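Long-range contacts in solute-binding periplasmic protein of iron/siderophore ABC transporter (PDB 6B2Y), which probably binds chelated iron in the periplasm and passes it to an ABC transporter for import into the bacterial cell: residues A[69-73]-A[183-189]; A[160-164]-A[175-179]. All coordinates share one frame; numbering follows the deposited sequence.

Contact 1 of 2, residues A[69-73]-A[183-189]; sequences VSLLE and LHREQQA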
ATOM      1  N   VAL A  69       6.958  -8.264   4.243  1.00 18.92           N
ATOM      2  CA  VAL A  69       7.900  -9.108   4.970  1.00 20.37           C
ATOM      3  C   VAL A  69       7.787  -8.873   6.470  1.00 21.06           C
ATOM      4  O   VAL A  69       7.905  -9.822   7.258  1.00 20.93           O
ATOM      5  CB  VAL A  69       9.324  -8.860   4.433  1.00 23.98           C
ATOM      6  CG1 VAL A  69      10.393  -9.491   5.347  1.00 25.38           C
ATOM      7  CG2 VAL A  69       9.439  -9.403   3.032  1.00 24.92           C
ATOM      8  N   SER A  70       7.499  -7.634   6.888  1.00 21.05           N
ATOM      9  CA  SER A  70       7.363  -7.331   8.314  1.00 24.54           C
ATOM     10  C   SER A  70       6.292  -8.183   8.993  1.00 26.58           C
ATOM     11  O   SER A  70       6.411  -8.480  10.193  1.00 22.39           O
ATOM     12  CB  SER A  70       7.051  -5.848   8.513  1.00 23.89           C
ATOM     13  OG  SER A  70       5.694  -5.543   8.193  1.00 27.19           O
ATOM     14  N   LEU A  71       5.240  -8.585   8.258  1.00 20.29           N
ATOM     15  CA  LEU A  71       4.176  -9.388   8.857  1.00 23.27           C
ATOM     16  C   LEU A  71       4.621 -10.800   9.209  1.00 22.02           C
ATOM     17  O   LEU A  71       3.906 -11.491   9.944  1.00 24.02           O
ATOM     18  CB  LEU A  71       2.973  -9.462   7.908  1.00 21.76           C
ATOM     19  CG  LEU A  71       2.318  -8.110   7.605  1.00 23.24           C
ATOM     20  CD1 LEU A  71       1.343  -8.242   6.436  1.00 21.45           C
ATOM     21  CD2 LEU A  71       1.611  -7.533   8.830  1.00 21.57           C
ATOM     22  N   LEU A  72       5.776 -11.247   8.710  1.00 20.22           N
ATOM     23  CA  LEU A  72       6.242 -12.610   8.917  1.00 23.29           C
ATOM     24  C   LEU A  72       7.375 -12.705   9.921  1.00 24.45           C
ATOM     25  O   LEU A  72       7.676 -13.813  10.387  1.00 25.69           O
ATOM     26  CB  LEU A  72       6.719 -13.224   7.592  1.00 20.21           C
ATOM     27  CG  LEU A  72       5.697 -13.184   6.459  1.00 21.07           C
ATOM     28  CD1 LEU A  72       6.250 -13.751   5.144  1.00 23.67           C
ATOM     29  CD2 LEU A  72       4.412 -13.895   6.879  1.00 25.19           C
ATOM     30  N   GLU A  73       7.999 -11.580  10.264  1.00 22.50           N
ATOM     31  CA  GLU A  73       9.275 -11.561  10.968  1.00 27.99           C
ATOM     32  C   GLU A  73       9.147 -11.334  12.467  1.00 28.97           C
ATOM     33  O   GLU A  73      10.170 -11.339  13.163  1.00 28.72           O
ATOM     34  CB  GLU A  73      10.171 -10.483  10.360  1.00 25.80           C
ATOM     35  CG  GLU A  73      10.568 -10.807   8.933  1.00 23.67           C
ATOM     36  CD  GLU A  73      11.321 -12.116   8.824  1.00 29.36           C
ATOM     37  OE1 GLU A  73      12.578 -12.077   8.761  1.00 26.91           O
ATOM     38  OE2 GLU A  73      10.654 -13.184   8.796  1.00 25.69           O
ATOM     39  N   LEU A 183       9.839 -17.791   2.363  1.00 21.81           N
ATOM     40  CA  LEU A 183      10.675 -17.307   3.454  1.00 21.63           C
ATOM     41  C   LEU A 183      10.593 -18.192   4.686  1.00 23.18           C
ATOM     42  O   LEU A 183      11.119 -17.814   5.738  1.00 23.47           O
ATOM     43  CB  LEU A 183      10.295 -15.876   3.815  1.00 20.36           C
ATOM     44  CG  LEU A 183      10.327 -14.930   2.618  1.00 21.84           C
ATOM     45  CD1 LEU A 183       9.875 -13.547   2.996  1.00 24.32           C
ATOM     46  CD2 LEU A 183      11.748 -14.908   2.043  1.00 25.61           C
ATOM     47  N   HIS A 184       9.919 -19.341   4.578  1.00 22.84           N
ATOM     48  CA  HIS A 184       9.832 -20.326   5.651  1.00 24.05           C
ATOM     49  C   HIS A 184       9.202 -19.724   6.908  1.00 22.26           C
ATOM     50  O   HIS A 184       9.680 -19.906   8.026  1.00 24.24           O
ATOM     51  CB  HIS A 184      11.209 -20.933   5.926  1.00 22.10           C
ATOM     52  CG  HIS A 184      11.812 -21.573   4.724  1.00 24.45           C
ATOM     53  ND1 HIS A 184      11.257 -22.682   4.117  1.00 27.79           N
ATOM     54  CD2 HIS A 184      12.907 -21.254   3.995  1.00 27.60           C
ATOM     55  CE1 HIS A 184      11.992 -23.024   3.075  1.00 30.23           C
ATOM     56  NE2 HIS A 184      12.991 -22.166   2.971  1.00 26.48           N
ATOM     57  N   ARG A 185       8.097 -19.012   6.714  1.00 21.42           N
ATOM     58  CA  ARG A 185       7.271 -18.487   7.802  1.00 20.80           C
ATOM     59  C   ARG A 185       5.795 -18.792   7.536  1.00 18.76           C
ATOM     60  O   ARG A 185       4.932 -17.912   7.584  1.00 20.05           O
ATOM     61  CB  ARG A 185       7.492 -16.989   7.975  1.00 22.99           C
ATOM     62  CG  ARG A 185       8.930 -16.616   8.315  1.00 21.14           C
ATOM     63  CD  ARG A 185       9.250 -16.976   9.761  1.00 24.88           C
ATOM     64  NE  ARG A 185      10.544 -16.434  10.178  1.00 29.32           N
ATOM     65  CZ  ARG A 185      11.715 -17.007   9.909  1.00 26.72           C
ATOM     66  NH1 ARG A 185      11.754 -18.130   9.216  1.00 27.79           N
ATOM     67  NH2 ARG A 185      12.850 -16.449  10.325  1.00 26.79           N
ATOM     68  N   GLU A 186       5.494 -20.063   7.275  1.00 22.34           N
ATOM     69  CA  GLU A 186       4.150 -20.433   6.822  1.00 20.78           C
ATOM     70  C   GLU A 186       3.084 -20.149   7.879  1.00 22.96           C
ATOM     71  O   GLU A 186       1.963 -19.746   7.548  1.00 20.32           O
ATOM     72  CB  GLU A 186       4.125 -21.910   6.431  1.00 24.01           C
ATOM     73  CG  GLU A 186       4.860 -22.216   5.143  1.00 22.45           C
ATOM     74  CD  GLU A 186       6.311 -22.621   5.342  1.00 28.63           C
ATOM     75  OE1 GLU A 186       6.848 -23.248   4.407  1.00 30.62           O
ATOM     76  OE2 GLU A 186       6.916 -22.319   6.415  1.00 28.73           O
ATOM     77  N   GLN A 187       3.396 -20.396   9.158  1.00 23.43           N
ATOM     78  CA  GLN A 187       2.402 -20.182  10.205  1.00 22.38           C
ATOM     79  C   GLN A 187       2.071 -18.707  10.348  1.00 21.61           C
ATOM     80  O   GLN A 187       0.900 -18.335  10.514  1.00 21.94           O
ATOM     81  CB  GLN A 187       2.909 -20.749  11.536  1.00 25.16           C
ATOM     82  CG  GLN A 187       1.839 -20.788  12.623  1.00 29.17           C
ATOM     83  CD  GLN A 187       0.615 -21.586  12.204  1.00 35.37           C
ATOM     84  OE1 GLN A 187       0.660 -22.815  12.122  1.00 44.60           O
ATOM     85  NE2 GLN A 187      -0.488 -20.890  11.933  1.00 36.80           N
ATOM     86  N   GLN A 188       3.093 -17.845  10.274  1.00 21.88           N
ATOM     87  CA  GLN A 188       2.859 -16.411  10.305  1.00 22.42           C
ATOM     88  C   GLN A 188       2.006 -15.970   9.120  1.00 18.30           C
ATOM     89  O   GLN A 188       1.099 -15.151   9.278  1.00 20.61           O
ATOM     90  CB  GLN A 188       4.193 -15.663  10.316  1.00 24.38           C
ATOM     91  CG  GLN A 188       4.964 -15.738  11.655  1.00 24.88           C
ATOM     92  CD  GLN A 188       5.697 -17.064  11.859  1.00 29.75           C
ATOM     93  OE1 GLN A 188       5.782 -17.902  10.955  1.00 24.38           O
ATOM     94  NE2 GLN A 188       6.232 -17.257  13.067  1.00 33.58           N
ATOM     95  N   ALA A 189       2.273 -16.516   7.935  1.00 19.63           N
ATOM     96  CA  ALA A 189       1.473 -16.170   6.760  1.00 19.84           C
ATOM     97  C   ALA A 189       0.020 -16.573   6.953  1.00 20.82           C
ATOM     98  O   ALA A 189      -0.898 -15.786   6.687  1.00 19.72           O
ATOM     99  CB  ALA A 189       2.059 -16.829   5.512  1.00 21.35           C
TER
HETATM  100  O   HOH W   1       8.976 -14.910  12.574  1.00 28.28           O
HETATM  101  O   HOH W   2      11.734 -14.130  12.629  1.00 32.23           O

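Contact 2 of 2, residues A[160-164]-A[175-179]; sequences VFVDF and SMRLL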
ATOM      1  N   VAL A 160      11.490 -14.104  -6.646  1.00 20.74           N
ATOM      2  CA  VAL A 160      10.076 -14.432  -6.455  1.00 22.72           C
ATOM      3  C   VAL A 160       9.262 -13.154  -6.637  1.00 18.77           C
ATOM      4  O   VAL A 160       9.571 -12.133  -6.009  1.00 19.69           O
ATOM      5  CB  VAL A 160       9.826 -15.036  -5.060  1.00 20.49           C
ATOM      6  CG1 VAL A 160       8.334 -15.071  -4.745  1.00 19.61           C
ATOM      7  CG2 VAL A 160      10.455 -16.421  -4.952  1.00 20.63           C
ATOM      8  N   PHE A 161       8.218 -13.218  -7.479  1.00 17.85           N
ATOM      9  CA  PHE A 161       7.323 -12.086  -7.719  1.00 19.03           C
ATOM     10  C   PHE A 161       6.056 -12.201  -6.884  1.00 17.19           C
ATOM     11  O   PHE A 161       5.462 -13.277  -6.794  1.00 18.12           O
ATOM     12  CB  PHE A 161       6.942 -11.973  -9.197  1.00 17.93           C
ATOM     13  CG  PHE A 161       8.074 -11.529 -10.064  1.00 20.81           C
ATOM     14  CD1 PHE A 161       8.324 -10.173 -10.261  1.00 24.95           C
ATOM     15  CD2 PHE A 161       8.923 -12.457 -10.645  1.00 22.38           C
ATOM     16  CE1 PHE A 161       9.393  -9.764 -11.042  1.00 25.76           C
ATOM     17  CE2 PHE A 161       9.996 -12.046 -11.429  1.00 23.88           C
ATOM     18  CZ  PHE A 161      10.224 -10.703 -11.624  1.00 26.12           C
ATOM     19  N   VAL A 162       5.651 -11.081  -6.280  1.00 16.63           N
ATOM     20  CA  VAL A 162       4.389 -10.945  -5.558  1.00 14.95           C
ATOM     21  C   VAL A 162       3.573  -9.845  -6.228  1.00 17.69           C
ATOM     22  O   VAL A 162       4.052  -9.148  -7.118  1.00 19.30           O
ATOM     23  CB  VAL A 162       4.593 -10.628  -4.066  1.00 15.90           C
ATOM     24  CG1 VAL A 162       5.284 -11.786  -3.357  1.00 20.61           C
ATOM     25  CG2 VAL A 162       5.383  -9.294  -3.907  1.00 15.62           C
ATOM     26  N   ASP A 163       2.314  -9.702  -5.803  1.00 14.97           N
ATOM     27  CA  ASP A 163       1.531  -8.558  -6.260  1.00 16.03           C
ATOM     28  C   ASP A 163       0.546  -8.119  -5.183  1.00 15.47           C
ATOM     29  O   ASP A 163      -0.317  -8.905  -4.766  1.00 15.72           O
ATOM     30  CB  ASP A 163       0.755  -8.858  -7.543  1.00 17.52           C
ATOM     31  CG  ASP A 163      -0.112  -7.673  -7.968  1.00 18.05           C
ATOM     32  OD1 ASP A 163       0.426  -6.555  -8.074  1.00 17.80           O
ATOM     33  OD2 ASP A 163      -1.335  -7.864  -8.160  1.00 20.93           O
ATOM     34  N   PHE A 164       0.670  -6.854  -4.774  1.00 16.44           N
ATOM     35  CA  PHE A 164      -0.304  -6.133  -3.959  1.00 16.69           C
ATOM     36  C   PHE A 164      -0.827  -4.900  -4.671  1.00 19.83           C
ATOM     37  O   PHE A 164      -1.607  -4.136  -4.084  1.00 18.57           O
ATOM     38  CB  PHE A 164       0.320  -5.698  -2.622  1.00 15.48           C
ATOM     39  CG  PHE A 164       0.912  -6.824  -1.842  1.00 15.25           C
ATOM     40  CD1 PHE A 164       0.087  -7.746  -1.205  1.00 16.95           C
ATOM     41  CD2 PHE A 164       2.300  -6.973  -1.760  1.00 16.45           C
ATOM     42  CE1 PHE A 164       0.618  -8.781  -0.470  1.00 14.51           C
ATOM     43  CE2 PHE A 164       2.844  -8.008  -1.034  1.00 16.37           C
ATOM     44  CZ  PHE A 164       2.005  -8.919  -0.394  1.00 19.45           C
ATOM     45  N   SER A 175      -0.307 -13.723  -2.396  1.00 14.13           N
ATOM     46  CA  SER A 175       1.056 -13.210  -2.247  1.00 15.66           C
ATOM     47  C   SER A 175       1.597 -13.484  -0.849  1.00 16.77           C
ATOM     48  O   SER A 175       2.782 -13.792  -0.681  1.00 17.60           O
ATOM     49  CB  SER A 175       1.099 -11.708  -2.531  1.00 16.12           C
ATOM     50  OG  SER A 175       0.880 -11.443  -3.905  1.00 16.68           O
ATOM     51  N   MET A 176       0.747 -13.359   0.175  1.00 14.36           N
ATOM     52  CA  MET A 176       1.223 -13.632   1.531  1.00 17.43           C
ATOM     53  C   MET A 176       1.499 -15.116   1.742  1.00 18.79           C
ATOM     54  O   MET A 176       2.461 -15.475   2.429  1.00 19.76           O
ATOM     55  CB  MET A 176       0.216 -13.133   2.580  1.00 12.39           C
ATOM     56  CG  MET A 176       0.080 -11.613   2.710  1.00 12.84           C
ATOM     57  SD  MET A 176       1.667 -10.780   3.006  1.00 18.87           S
ATOM     58  CE  MET A 176       2.165 -11.610   4.524  1.00 18.54           C
ATOM     59  N   ARG A 177       0.676 -16.009   1.169  1.00 14.22           N
ATOM     60  CA  ARG A 177       0.990 -17.430   1.301  1.00 15.86           C
ATOM     61  C   ARG A 177       2.319 -17.745   0.623  1.00 16.23           C
ATOM     62  O   ARG A 177       3.171 -18.448   1.194  1.00 17.32           O
ATOM     63  CB  ARG A 177      -0.128 -18.302   0.707  1.00 16.20           C
ATOM     64  CG  ARG A 177       0.165 -19.815   0.864  1.00 16.54           C
ATOM     65  CD  ARG A 177      -1.023 -20.712   0.428  1.00 15.35           C
ATOM     66  NE  ARG A 177      -2.216 -20.429   1.226  1.00 16.09           N
ATOM     67  CZ  ARG A 177      -3.228 -19.673   0.801  1.00 17.12           C
ATOM     68  NH1 ARG A 177      -3.215 -19.147  -0.415  1.00 15.13           N
ATOM     69  NH2 ARG A 177      -4.260 -19.431   1.597  1.00 15.76           N
ATOM     70  N   LEU A 178       2.524 -17.200  -0.578  1.00 16.69           N
ATOM     71  CA  LEU A 178       3.775 -17.397  -1.309  1.00 16.89           C
ATOM     72  C   LEU A 178       4.986 -16.896  -0.519  1.00 16.65           C
ATOM     73  O   LEU A 178       6.034 -17.562  -0.475  1.00 16.47           O
ATOM     74  CB  LEU A 178       3.688 -16.682  -2.659  1.00 17.20           C
ATOM     75  CG  LEU A 178       4.991 -16.435  -3.410  1.00 19.68           C
ATOM     76  CD1 LEU A 178       5.514 -17.772  -3.934  1.00 16.03           C
ATOM     77  CD2 LEU A 178       4.673 -15.496  -4.565  1.00 21.18           C
ATOM     78  N   LEU A 179       4.889 -15.700   0.065  1.00 18.89           N
ATOM     79  CA  LEU A 179       5.984 -15.197   0.894  1.00 19.68           C
ATOM     80  C   LEU A 179       6.225 -16.101   2.097  1.00 19.85           C
ATOM     81  O   LEU A 179       7.380 -16.357   2.468  1.00 19.61           O
ATOM     82  CB  LEU A 179       5.690 -13.768   1.365  1.00 19.22           C
ATOM     83  CG  LEU A 179       5.922 -12.694   0.304  1.00 21.96           C
ATOM     84  CD1 LEU A 179       5.479 -11.295   0.777  1.00 19.41           C
ATOM     85  CD2 LEU A 179       7.390 -12.682  -0.137  1.00 23.36           C
TER

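Contact 1 of 2, residues A[69-73]-A[183-189]
Leu-72 spreads its two methyls over the start of helix 186-207 and the turn before it. Because its CG sits beside the backbone N (chi1 -55°), CD2 reaches the first turn of the helix, 3.5 Å from Ala-189 N and 4.0 Å from Ala-189 CB. CD1 turns instead to Leu-183 CD1, a methyl that Val-69 CG2 also approaches, at 4.2 Å, as the Val-69 and Leu-183 side chains cross nearly at right angles. Closer to the surface, Arg-185, the N-cap residue, lays its CB against that of Leu-72 and bends at chi2 (-74°), bringing its guanidinium near Glu-73. The salt bridge between Glu-73 OE2 and Arg-185 NE, 3.5 Å long, is electrostatic, as no N-H is aimed at an oxygen so far off the plane of the group, and Glu-73 has its stronger partner in Arg-80. Arg-185 NH1 also bonds to His-184 O (3.0 Å), within the guanidinium plane but from above the carbonyl plane. One water, 2.8 Å from Leu-72 O, also accepts a weak bond from Arg-185 NE. A short helix and its following loop thus pack on the start of a long helix that passes between lobes, consistent with the rigid interdomain helix of siderophore-binding proteins.

Contact 2 of 2, residues A[160-164]-A[175-179]
Two torsions bring the apolar half of this interface together: Val-162 keeps CG1 beside its backbone N (chi1 -65°), while Leu-178 swings CG opposite its own N (chi1 164°), and the two side chains meet between strand and helix. The setting illustrates the beta-alpha unit of a parallel sheet, in which the last strand, 159-162, runs through a loop into helix 168-182, which runs back over the sheet face almost antiparallel to the strand (155° between the segments 160-162 and 175-179). Val-160 and Leu-178 meet end to end, Val-160 CG1 3.7 Å from Leu-178 CD2. That same CD2 comes within 3.2 Å of Phe-161 O, a close approach that marks tight packing. Val-162 CG1 touches Leu-178 CD2 and also fits against Leu-179 CG at 3.8 Å, the latter pair crossing nearly at right angles. Just past the end of the strand, the Phe-164 ring presents one face to the Ser-175 hydroxyl and brings CE1 within 3.6 Å of Ser-175 CB. Bent at chi2 and chi3, Met-176 makes an oblique Met-aromatic contact, its SD 3.9 Å from Phe-164 CZ. Asp-163 turns its carboxylate to the loop, accepting bonds from the backbone N of Arg-165, Asn-166 and Ser-167 and from Asn-171 ND2. Ser-175 OG stands 2.9 Å from Asp-163 O, with Asn-171 O a second acceptor for its one proton.

Overall arrangement
The centres of the two contacts lie about 11 Å apart in the lobe built on the parallel sheet that contains strands 132-136 and 159-162. Along the chain, 69-73 comes first, then both segments of contact 2, and finally 183-189, so the local strand-helix pairing falls within the longer closure. Helix 168-182 carries half of contact 2 and leads through a brief turn into helix 186-207, and the contacts meet directly: Leu-72 CD1 packs 3.8 Å from Leu-179 CB. One continuous apolar core thus joins the last strand of the sheet, helix 66-70 and the start of helix 186-207, fixing that start to the first lobe, consistent with the limited lobe movement of siderophore-binding proteins.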